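Local coordinates for epidermal growth factor receptor pathway substrate 8-like protein 1 (Mus musculus, PDB 2CY4) that probably acts as an adaptor in epidermal growth factor receptor signalling, with a phosphotyrosine-binding domain likely to recognise peptide motifs in partner proteins, at residues D77-C82 / L95-Q100; L16-L21 / Q106-F111; V8-V13 / E50-V55. One frame throughout, in Å; residues are numbered along the deposited sequence.

Interaction 1 of 3, residues D77-C82 / L95-Q100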
loop_
_atom_site.group_PDB
_atom_site.type_symbol
_atom_site.label_atom_id
_atom_site.label_comp_id
_atom_site.label_asym_id
_atom_site.label_seq_id
_atom_site.Cartn_x
_atom_site.Cartn_y
_atom_site.Cartn_z
ATOM N N ASP A 77 -15.569 -1.694 1.943
ATOM C CA ASP A 77 -15.751 -2.715 0.911
ATOM C C ASP A 77 -14.392 -3.286 0.498
ATOM O O ASP A 77 -14.329 -4.282 -0.182
ATOM C CB ASP A 77 -16.485 -2.130 -0.307
ATOM C CG ASP A 77 -16.002 -0.748 -0.644
ATOM O OD1 ASP A 77 -16.259 0.201 0.162
ATOM O OD2 ASP A 77 -15.332 -0.618 -1.695
ATOM N N ALA A 78 -13.302 -2.669 0.922
ATOM C CA ALA A 78 -11.972 -3.175 0.549
ATOM C C ALA A 78 -11.466 -4.147 1.583
ATOM O O ALA A 78 -10.370 -4.705 1.440
ATOM C CB ALA A 78 -10.993 -2.035 0.450
ATOM N N ILE A 79 -12.258 -4.374 2.618
ATOM C CA ILE A 79 -11.769 -5.247 3.685
ATOM C C ILE A 79 -12.283 -6.646 3.436
ATOM O O ILE A 79 -13.479 -6.842 3.331
ATOM C CB ILE A 79 -12.197 -4.729 5.065
ATOM C CG1 ILE A 79 -11.451 -3.400 5.348
ATOM C CG2 ILE A 79 -11.954 -5.804 6.174
ATOM C CD1 ILE A 79 -11.999 -2.656 6.514
ATOM N N VAL A 80 -11.365 -7.600 3.393
ATOM C CA VAL A 80 -11.706 -8.985 3.060
ATOM C C VAL A 80 -12.093 -9.703 4.309
ATOM O O VAL A 80 -13.117 -10.400 4.339
ATOM C CB VAL A 80 -10.493 -9.722 2.397
ATOM C CG1 VAL A 80 -10.828 -11.212 2.175
ATOM C CG2 VAL A 80 -10.092 -9.014 1.012
ATOM N N ARG A 81 -11.292 -9.545 5.351
ATOM C CA ARG A 81 -11.638 -10.219 6.584
ATOM C C ARG A 81 -10.871 -9.581 7.726
ATOM O O ARG A 81 -9.879 -8.910 7.489
ATOM C CB ARG A 81 -11.246 -11.701 6.515
ATOM C CG ARG A 81 -9.723 -11.982 6.512
ATOM C CD ARG A 81 -9.485 -13.479 6.291
ATOM N NE ARG A 81 -9.779 -14.254 7.496
ATOM C CZ ARG A 81 -9.802 -15.572 7.586
ATOM N NH1 ARG A 81 -9.529 -16.321 6.514
ATOM N NH2 ARG A 81 -10.130 -16.157 8.751
ATOM N N CYS A 82 -11.268 -9.886 8.957
ATOM C CA CYS A 82 -10.655 -9.319 10.168
ATOM C C CYS A 82 -10.796 -10.400 11.248
ATOM O O CYS A 82 -11.919 -10.893 11.476
ATOM C CB CYS A 82 -11.402 -8.016 10.553
ATOM S SG CYS A 82 -10.590 -7.284 12.005
ATOM N N LEU A 95 -4.312 -8.825 15.981
ATOM C CA LEU A 95 -5.426 -8.462 15.110
ATOM C C LEU A 95 -4.940 -8.715 13.640
ATOM O O LEU A 95 -3.896 -8.163 13.236
ATOM C CB LEU A 95 -5.789 -6.979 15.273
ATOM C CG LEU A 95 -6.893 -6.517 14.285
ATOM C CD1 LEU A 95 -8.210 -7.077 14.748
ATOM C CD2 LEU A 95 -7.056 -5.028 14.251
ATOM N N LEU A 96 -5.653 -9.543 12.870
ATOM C CA LEU A 96 -5.298 -9.819 11.471
ATOM C C LEU A 96 -6.335 -9.075 10.592
ATOM O O LEU A 96 -7.519 -9.123 10.829
ATOM C CB LEU A 96 -5.327 -11.337 11.190
ATOM C CG LEU A 96 -5.471 -11.684 9.690
ATOM C CD1 LEU A 96 -4.208 -11.402 8.962
ATOM C CD2 LEU A 96 -5.652 -13.170 9.544
ATOM N N LEU A 97 -5.878 -8.329 9.626
ATOM C CA LEU A 97 -6.775 -7.580 8.741
ATOM C C LEU A 97 -6.276 -7.942 7.339
ATOM O O LEU A 97 -5.066 -7.849 7.036
ATOM C CB LEU A 97 -6.552 -6.074 8.963
ATOM C CG LEU A 97 -7.710 -5.186 9.382
ATOM C CD1 LEU A 97 -7.207 -3.728 9.118
ATOM C CD2 LEU A 97 -9.011 -5.493 8.503
ATOM N N VAL A 98 -7.197 -8.341 6.496
ATOM C CA VAL A 98 -6.847 -8.639 5.141
ATOM C C VAL A 98 -7.625 -7.600 4.305
ATOM O O VAL A 98 -8.867 -7.475 4.415
ATOM C CB VAL A 98 -7.267 -10.067 4.704
ATOM C CG1 VAL A 98 -6.864 -10.237 3.197
ATOM C CG2 VAL A 98 -6.469 -11.098 5.447
ATOM N N CYS A 99 -6.927 -6.936 3.393
ATOM C CA CYS A 99 -7.556 -5.884 2.568
ATOM C C CYS A 99 -7.115 -5.988 1.105
ATOM O O CYS A 99 -6.137 -6.658 0.759
ATOM C CB CYS A 99 -7.110 -4.482 3.013
ATOM S SG CYS A 99 -7.329 -4.135 4.728
ATOM N N GLN A 100 -7.859 -5.327 0.254
ATOM C CA GLN A 100 -7.546 -5.265 -1.174
ATOM C C GLN A 100 -7.807 -3.824 -1.593
ATOM O O GLN A 100 -8.951 -3.460 -1.782
ATOM C CB GLN A 100 -8.432 -6.257 -1.943
ATOM C CG GLN A 100 -8.416 -6.174 -3.474
ATOM C CD GLN A 100 -7.083 -6.595 -4.054
ATOM O OE1 GLN A 100 -6.233 -5.761 -4.323
ATOM N NE2 GLN A 100 -6.878 -7.889 -4.198
#

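Interaction 2 of 3, residues L16-L21 / Q106-F111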
loop_
_atom_site.group_PDB
_atom_site.type_symbol
_atom_site.label_atom_id
_atom_site.label_comp_id
_atom_site.label_asym_id
_atom_site.label_seq_id
_atom_site.Cartn_x
_atom_site.Cartn_y
_atom_site.Cartn_z
ATOM N N LEU A 16 2.597 -4.448 13.369
ATOM C CA LEU A 16 3.790 -5.309 13.283
ATOM C C LEU A 16 4.294 -5.470 11.824
ATOM O O LEU A 16 5.490 -5.334 11.553
ATOM C CB LEU A 16 3.495 -6.723 13.833
ATOM C CG LEU A 16 3.115 -6.681 15.319
ATOM C CD1 LEU A 16 2.858 -8.148 15.759
ATOM C CD2 LEU A 16 4.324 -6.111 16.148
ATOM N N VAL A 17 3.392 -5.772 10.874
ATOM C CA VAL A 17 3.862 -5.996 9.502
ATOM C C VAL A 17 2.693 -5.878 8.578
ATOM O O VAL A 17 1.545 -6.104 8.981
ATOM C CB VAL A 17 4.461 -7.482 9.214
ATOM C CG1 VAL A 17 5.669 -7.738 10.022
ATOM C CG2 VAL A 17 3.420 -8.552 9.434
ATOM N N THR A 18 3.029 -5.501 7.357
ATOM C CA THR A 18 2.086 -5.431 6.239
ATOM C C THR A 18 2.803 -6.210 5.108
ATOM O O THR A 18 3.969 -5.924 4.836
ATOM C CB THR A 18 1.771 -3.985 5.743
ATOM O OG1 THR A 18 0.908 -3.396 6.731
ATOM C CG2 THR A 18 0.930 -4.021 4.311
ATOM N N PHE A 19 2.204 -7.268 4.527
ATOM C CA PHE A 19 2.875 -7.898 3.360
ATOM C C PHE A 19 1.788 -8.283 2.345
ATOM O O PHE A 19 0.597 -8.465 2.698
ATOM C CB PHE A 19 3.731 -9.150 3.737
ATOM C CG PHE A 19 2.962 -10.248 4.484
ATOM C CD1 PHE A 19 2.172 -11.164 3.774
ATOM C CD2 PHE A 19 3.076 -10.400 5.875
ATOM C CE1 PHE A 19 1.507 -12.214 4.404
ATOM C CE2 PHE A 19 2.420 -11.447 6.534
ATOM C CZ PHE A 19 1.612 -12.375 5.770
ATOM N N CYS A 20 2.187 -8.390 1.081
ATOM C CA CYS A 20 1.243 -8.754 0.030
ATOM C C CYS A 20 1.066 -10.246 -0.100
ATOM O O CYS A 20 1.980 -11.001 0.198
ATOM C CB CYS A 20 1.739 -8.261 -1.342
ATOM S SG CYS A 20 2.549 -6.673 -1.108
ATOM N N LEU A 21 -0.129 -10.635 -0.546
ATOM C CA LEU A 21 -0.460 -11.997 -0.888
ATOM C C LEU A 21 -0.272 -12.060 -2.424
ATOM O O LEU A 21 -1.188 -11.721 -3.196
ATOM C CB LEU A 21 -1.921 -12.267 -0.541
ATOM C CG LEU A 21 -2.192 -12.145 0.974
ATOM C CD1 LEU A 21 -3.689 -12.310 1.282
ATOM C CD2 LEU A 21 -1.369 -13.158 1.739
ATOM N N GLN A 106 -2.722 -6.858 -5.758
ATOM C CA GLN A 106 -2.882 -7.973 -4.866
ATOM C C GLN A 106 -3.427 -7.513 -3.508
ATOM O O GLN A 106 -3.354 -6.347 -3.152
ATOM C CB GLN A 106 -1.534 -8.650 -4.680
ATOM C CG GLN A 106 -0.789 -9.098 -5.998
ATOM C CD GLN A 106 0.673 -8.492 -6.287
ATOM O OE1 GLN A 106 1.028 -7.338 -5.965
ATOM N NE2 GLN A 106 1.491 -9.290 -6.940
ATOM N N PRO A 107 -4.045 -8.425 -2.766
ATOM C CA PRO A 107 -4.551 -8.026 -1.449
ATOM C C PRO A 107 -3.347 -8.059 -0.446
ATOM O O PRO A 107 -2.243 -8.557 -0.765
ATOM C CB PRO A 107 -5.693 -9.060 -1.194
ATOM C CG PRO A 107 -5.242 -10.274 -1.943
ATOM C CD PRO A 107 -4.612 -9.721 -3.212
ATOM N N ASP A 108 -3.537 -7.475 0.728
ATOM C CA ASP A 108 -2.471 -7.408 1.747
ATOM C C ASP A 108 -2.906 -8.000 3.082
ATOM O O ASP A 108 -4.064 -7.934 3.478
ATOM C CB ASP A 108 -2.110 -5.954 2.094
ATOM C CG ASP A 108 -1.569 -5.206 0.938
ATOM O OD1 ASP A 108 -0.553 -5.747 0.435
ATOM O OD2 ASP A 108 -2.155 -4.130 0.563
ATOM N N VAL A 109 -1.921 -8.485 3.812
ATOM C CA VAL A 109 -2.175 -8.974 5.150
ATOM C C VAL A 109 -1.578 -7.971 6.148
ATOM O O VAL A 109 -0.436 -7.523 5.964
ATOM C CB VAL A 109 -1.443 -10.269 5.399
ATOM C CG1 VAL A 109 -1.415 -10.581 6.946
ATOM C CG2 VAL A 109 -2.128 -11.353 4.621
ATOM N N HIS A 110 -2.302 -7.628 7.215
ATOM C CA HIS A 110 -1.726 -6.707 8.213
ATOM C C HIS A 110 -1.848 -7.342 9.574
ATOM O O HIS A 110 -2.904 -7.876 9.888
ATOM C CB HIS A 110 -2.486 -5.392 8.347
ATOM C CG HIS A 110 -2.712 -4.638 7.072
ATOM N ND1 HIS A 110 -1.731 -3.846 6.493
ATOM C CD2 HIS A 110 -3.763 -4.589 6.238
ATOM C CE1 HIS A 110 -2.174 -3.361 5.355
ATOM N NE2 HIS A 110 -3.407 -3.795 5.159
ATOM N N PHE A 111 -0.772 -7.360 10.349
ATOM C CA PHE A 111 -0.865 -7.809 11.747
ATOM C C PHE A 111 -0.612 -6.652 12.704
ATOM O O PHE A 111 0.364 -5.890 12.543
ATOM C CB PHE A 111 0.144 -8.894 12.055
ATOM C CG PHE A 111 -0.248 -10.248 11.524
ATOM C CD1 PHE A 111 -1.216 -10.995 12.217
ATOM C CD2 PHE A 111 0.425 -10.837 10.444
ATOM C CE1 PHE A 111 -1.507 -12.349 11.897
ATOM C CE2 PHE A 111 0.157 -12.189 10.096
ATOM C CZ PHE A 111 -0.797 -12.954 10.830
#

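Interaction 3 of 3, residues V8-V13 / E50-V55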
loop_
_atom_site.group_PDB
_atom_site.type_symbol
_atom_site.label_atom_id
_atom_site.label_comp_id
_atom_site.label_asym_id
_atom_site.label_seq_id
_atom_site.Cartn_x
_atom_site.Cartn_y
_atom_site.Cartn_z
ATOM N N VAL A 8 -17.925 6.229 15.384
ATOM C CA VAL A 8 -16.497 6.333 15.078
ATOM C C VAL A 8 -15.788 5.938 16.388
ATOM O O VAL A 8 -16.156 6.421 17.454
ATOM C CB VAL A 8 -16.073 7.756 14.737
ATOM C CG1 VAL A 8 -14.557 7.723 14.325
ATOM C CG2 VAL A 8 -16.923 8.264 13.544
ATOM N N SER A 9 -14.794 5.056 16.312
ATOM C CA SER A 9 -14.056 4.600 17.495
ATOM C C SER A 9 -12.564 4.605 17.078
ATOM O O SER A 9 -12.239 4.605 15.899
ATOM C CB SER A 9 -14.559 3.191 17.902
ATOM O OG SER A 9 -14.287 2.278 16.840
ATOM N N GLN A 10 -11.649 4.565 18.042
ATOM C CA GLN A 10 -10.256 4.645 17.686
ATOM C C GLN A 10 -9.507 3.873 18.760
ATOM O O GLN A 10 -9.885 3.873 19.940
ATOM C CB GLN A 10 -9.867 6.107 17.667
ATOM C CG GLN A 10 -8.535 6.358 17.070
ATOM C CD GLN A 10 -8.289 7.851 16.982
ATOM O OE1 GLN A 10 -7.914 8.499 17.957
ATOM N NE2 GLN A 10 -8.542 8.404 15.827
ATOM N N TYR A 11 -8.518 3.135 18.335
ATOM C CA TYR A 11 -7.733 2.345 19.253
ATOM C C TYR A 11 -6.262 2.568 18.995
ATOM O O TYR A 11 -5.828 2.775 17.824
ATOM C CB TYR A 11 -7.971 0.858 18.989
ATOM C CG TYR A 11 -9.414 0.455 19.039
ATOM C CD1 TYR A 11 -10.214 0.530 17.893
ATOM C CD2 TYR A 11 -9.993 -0.016 20.234
ATOM C CE1 TYR A 11 -11.563 0.139 17.907
ATOM C CE2 TYR A 11 -11.359 -0.401 20.270
ATOM C CZ TYR A 11 -12.121 -0.318 19.099
ATOM O OH TYR A 11 -13.447 -0.667 19.149
ATOM N N HIS A 12 -5.491 2.506 20.068
ATOM C CA HIS A 12 -4.040 2.531 19.943
ATOM C C HIS A 12 -3.595 1.076 19.726
ATOM O O HIS A 12 -3.889 0.181 20.528
ATOM C CB HIS A 12 -3.378 3.057 21.208
ATOM C CG HIS A 12 -3.316 4.533 21.251
ATOM N ND1 HIS A 12 -2.218 5.223 20.813
ATOM C CD2 HIS A 12 -4.238 5.454 21.628
ATOM C CE1 HIS A 12 -2.459 6.528 20.912
ATOM N NE2 HIS A 12 -3.674 6.689 21.399
ATOM N N VAL A 13 -2.890 0.826 18.633
ATOM C CA VAL A 13 -2.405 -0.519 18.385
ATOM C C VAL A 13 -0.954 -0.413 18.005
ATOM O O VAL A 13 -0.454 0.688 17.772
ATOM C CB VAL A 13 -3.125 -1.173 17.180
ATOM C CG1 VAL A 13 -4.640 -1.198 17.412
ATOM C CG2 VAL A 13 -2.871 -0.355 15.941
ATOM N N GLU A 50 3.721 2.131 16.793
ATOM C CA GLU A 50 2.468 2.545 17.412
ATOM C C GLU A 50 1.613 3.234 16.380
ATOM O O GLU A 50 2.103 4.064 15.604
ATOM C CB GLU A 50 2.669 3.510 18.608
ATOM C CG GLU A 50 1.290 3.752 19.303
ATOM C CD GLU A 50 1.367 4.601 20.573
ATOM O OE1 GLU A 50 2.154 5.583 20.576
ATOM O OE2 GLU A 50 0.631 4.283 21.547
HETATM N N MSE A 51 0.312 2.960 16.395
HETATM C CA MSE A 51 -0.543 3.562 15.384
HETATM C C MSE A 51 -1.929 3.722 15.977
HETATM O O MSE A 51 -2.290 3.000 16.905
HETATM C CB MSE A 51 -0.654 2.582 14.164
HETATM C CG MSE A 51 -0.107 3.080 12.886
HETATM SE SE MSE A 51 -0.256 1.825 11.484
HETATM C CE MSE A 51 1.594 1.816 10.909
ATOM N N LEU A 52 -2.702 4.643 15.408
ATOM C CA LEU A 52 -4.072 4.833 15.758
ATOM C C LEU A 52 -4.921 4.059 14.710
ATOM O O LEU A 52 -4.682 4.129 13.474
ATOM C CB LEU A 52 -4.362 6.279 15.671
ATOM C CG LEU A 52 -4.325 7.111 16.915
ATOM C CD1 LEU A 52 -3.247 6.674 17.830
ATOM C CD2 LEU A 52 -4.176 8.598 16.461
ATOM N N LEU A 53 -5.837 3.228 15.190
ATOM C CA LEU A 53 -6.689 2.468 14.263
ATOM C C LEU A 53 -8.093 2.962 14.516
ATOM O O LEU A 53 -8.639 2.750 15.577
ATOM C CB LEU A 53 -6.550 0.947 14.478
ATOM C CG LEU A 53 -7.245 0.041 13.443
ATOM C CD1 LEU A 53 -6.666 -1.370 13.465
ATOM C CD2 LEU A 53 -8.754 -0.011 13.710
ATOM N N ARG A 54 -8.687 3.573 13.502
ATOM C CA ARG A 54 -9.993 4.181 13.620
ATOM C C ARG A 54 -10.998 3.413 12.812
ATOM O O ARG A 54 -10.726 3.067 11.690
ATOM C CB ARG A 54 -9.912 5.633 13.110
ATOM C CG ARG A 54 -11.251 6.383 13.075
ATOM C CD ARG A 54 -11.001 7.802 12.606
ATOM N NE ARG A 54 -10.056 8.480 13.499
ATOM C CZ ARG A 54 -9.517 9.683 13.259
ATOM N NH1 ARG A 54 -9.832 10.341 12.148
ATOM N NH2 ARG A 54 -8.647 10.226 14.119
ATOM N N VAL A 55 -12.159 3.144 13.407
ATOM C CA VAL A 55 -13.247 2.404 12.745
ATOM C C VAL A 55 -14.451 3.362 12.683
ATOM O O VAL A 55 -14.921 3.924 13.707
ATOM C CB VAL A 55 -13.644 1.168 13.602
ATOM C CG1 VAL A 55 -14.699 0.304 12.933
ATOM C CG2 VAL A 55 -12.405 0.314 13.893
HETATM O O HOH W 1 -16.681 2.320 15.498
#

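Interaction 1 of 3, residues D77-C82 / L95-Q100
Val80 and Arg81 both lie opposite Val98, whose carbonyl takes two backbone N-H groups at once. Val80 N gives the shorter bond, 2.7 Å to Val98 O; the bond from Arg81 N to the same oxygen is weak. In return Val98 N reaches Arg81 O at 2.9 Å and is nearly straight, 171° at the hydrogen. Two residues facing one make this a classic beta bulge in the antiparallel hairpin of strands 79-85 and 94-99, part of the sheet of a phosphotyrosine-binding domain, which has the PH-like fold. The extra residue shifts the register by one between the pairs Ile79-Cys99 and Arg81-Val98. Ahead of the bulge, Gln100 N bonds Ala78 O.

Val98 can be followed outward from the strand. Its CB sits 3.6 Å from Arg81 CG and a little farther from Val80 CB, between the two bulge residues. There it forks: CG1, anti to the backbone N (chi1 178°), lies against CB and CG2 of Val80, while CG2 meets Arg81 CG at 3.5 Å and, more loosely, Arg81 CD. Arg81 thus lays its aliphatic part on the valine, and its bend at chi3 carries the guanidinium onward to a salt bridge with Asp83.

The other face of the hairpin carries Ile79, Cys82, Leu97 and Cys99. Leu97 CD2 bridges the strands, touching Ile79 CG2 at 3.8 Å and Cys82 CB at 4.0 Å. Cys82 SG leans on Leu95 CD1, 3.6 Å away. Helix 119-133 packs over this side, with Leu130 against Ile79 and Ile126 against Cys82; Tyr74 of strand 70-75 touches Ile79 and Cys99.

Interaction 2 of 3, residues L16-L21 / Q106-F111
Strands 16-20 and 108-111 run antiparallel, their axes 168° apart. Paired bonds link Phe19 with Val109, and Leu21 N reaches Pro107 O almost straight. At the other end Leu16 N binds Phe111 O at 2.8 Å while Val17 N adds a weak bond to the same oxygen, a classic beta bulge.

Phe19 CG stands between its backbone N and carbonyl carbon (chi1 56°), which brings the ring alongside Val109, whose CB lies 3.9 Å from the Phe19 ring centroid, a CH-pi contact over one face. Lys36 of helix 30-42 makes a cation-pi contact with the same ring. Val109 CG2 presses tightly on Leu21 CD2 at 3.5 Å. An alanine in place of Phe19 would probably strip this cover from Val109 and leave Lys36 without its aromatic partner. On the other side of the sheet, Thr18 OG1 meets the His110 ring in plane at its edge, hydrogen-bonded to ND1 at 2.7 Å and also to His15.

Cys20 forms a disulfide with Cys20 of the second subunit, whose Arg104 makes a salt bridge with Asp108. Helix 30-42 covers Val17 and Phe111, and strand 94-99 continues the sheet beyond 108-111.

Interaction 3 of 3, residues V8-V13 / E50-V55
In the antiparallel sheet of the phosphotyrosine-binding domain, the first half of the long strand 9-20 pairs with strand 49-55 in a regular ladder. Ser9, Tyr11 and Val13 each exchange two backbone hydrogen bonds with Val55, Leu53 and Met51, a selenomethionine here; one of them joins Leu53 N to Tyr11 O at 2.7 Å.

Ser9, Tyr11, Val13, Leu53 and Val55 send their side chains to the face covered by helix 119-133. Tyr11 CG lies beside the backbone N (chi1 -55°), which swings the ring along the ladder until CE1 meets Val55 CG2 at 4.1 Å; that methyl comes to the ring edge. The Tyr11 hydroxyl, OH, goes on to Asp125, which is also hydrogen-bonded to Ser9 OG, so one carboxylate oxygen, OD2, ties two strand residues to the helix. A water hydrogen-bonded to Ser9 OG at 2.7 Å also lies within bonding distance of Val55 O, between the ends of the strands. A calcium ion is bound about 4 Å from the Ser9 side chain. Farther along, Val13 CG1 rests on Leu53 CB and Val13 CG2 on Met51 CB, each pair 4.1 Å apart.

The reverse face is more polar. A weak bond of 3.1 Å runs from His12 ND1 to Glu50 OE2, bent to 131° at the hydrogen, with the imidazole and carboxylate planes 53° apart. Val8 CG1 sits 3.8 Å from Arg54 CG, an aliphatic contact at the start of strand 9-20.

An antiparallel sheet with the C-terminal helix packed over one face, here against Tyr11, Val13 and Val55, is the arrangement of the PH-like fold to which phosphotyrosine-binding domains belong.

How the interactions relate
All three contacts belong to one antiparallel sheet of the phosphotyrosine-binding domain. Interaction 3 closes before interaction 1 opens; interaction 1 alone lies within the span from 16 to 111 bracketed by interaction 2, while interactions 2 and 3 cross along the chain. Strand 9-20 is shared: its first half serves interaction 3, its second half interaction 2, whose centres lie about 18 Å apart on opposite sides of the chain's centre. Interactions 1 and 2, centres about 9 Å apart, adjoin through strands 94-99 and 108-113, where Cys99 O probably accepts a bond from Asp108 N. Interactions 1 and 3, centres about 15 Å apart, meet where Leu95 packs on Leu53. Together they tie early and late sequence into one sheet.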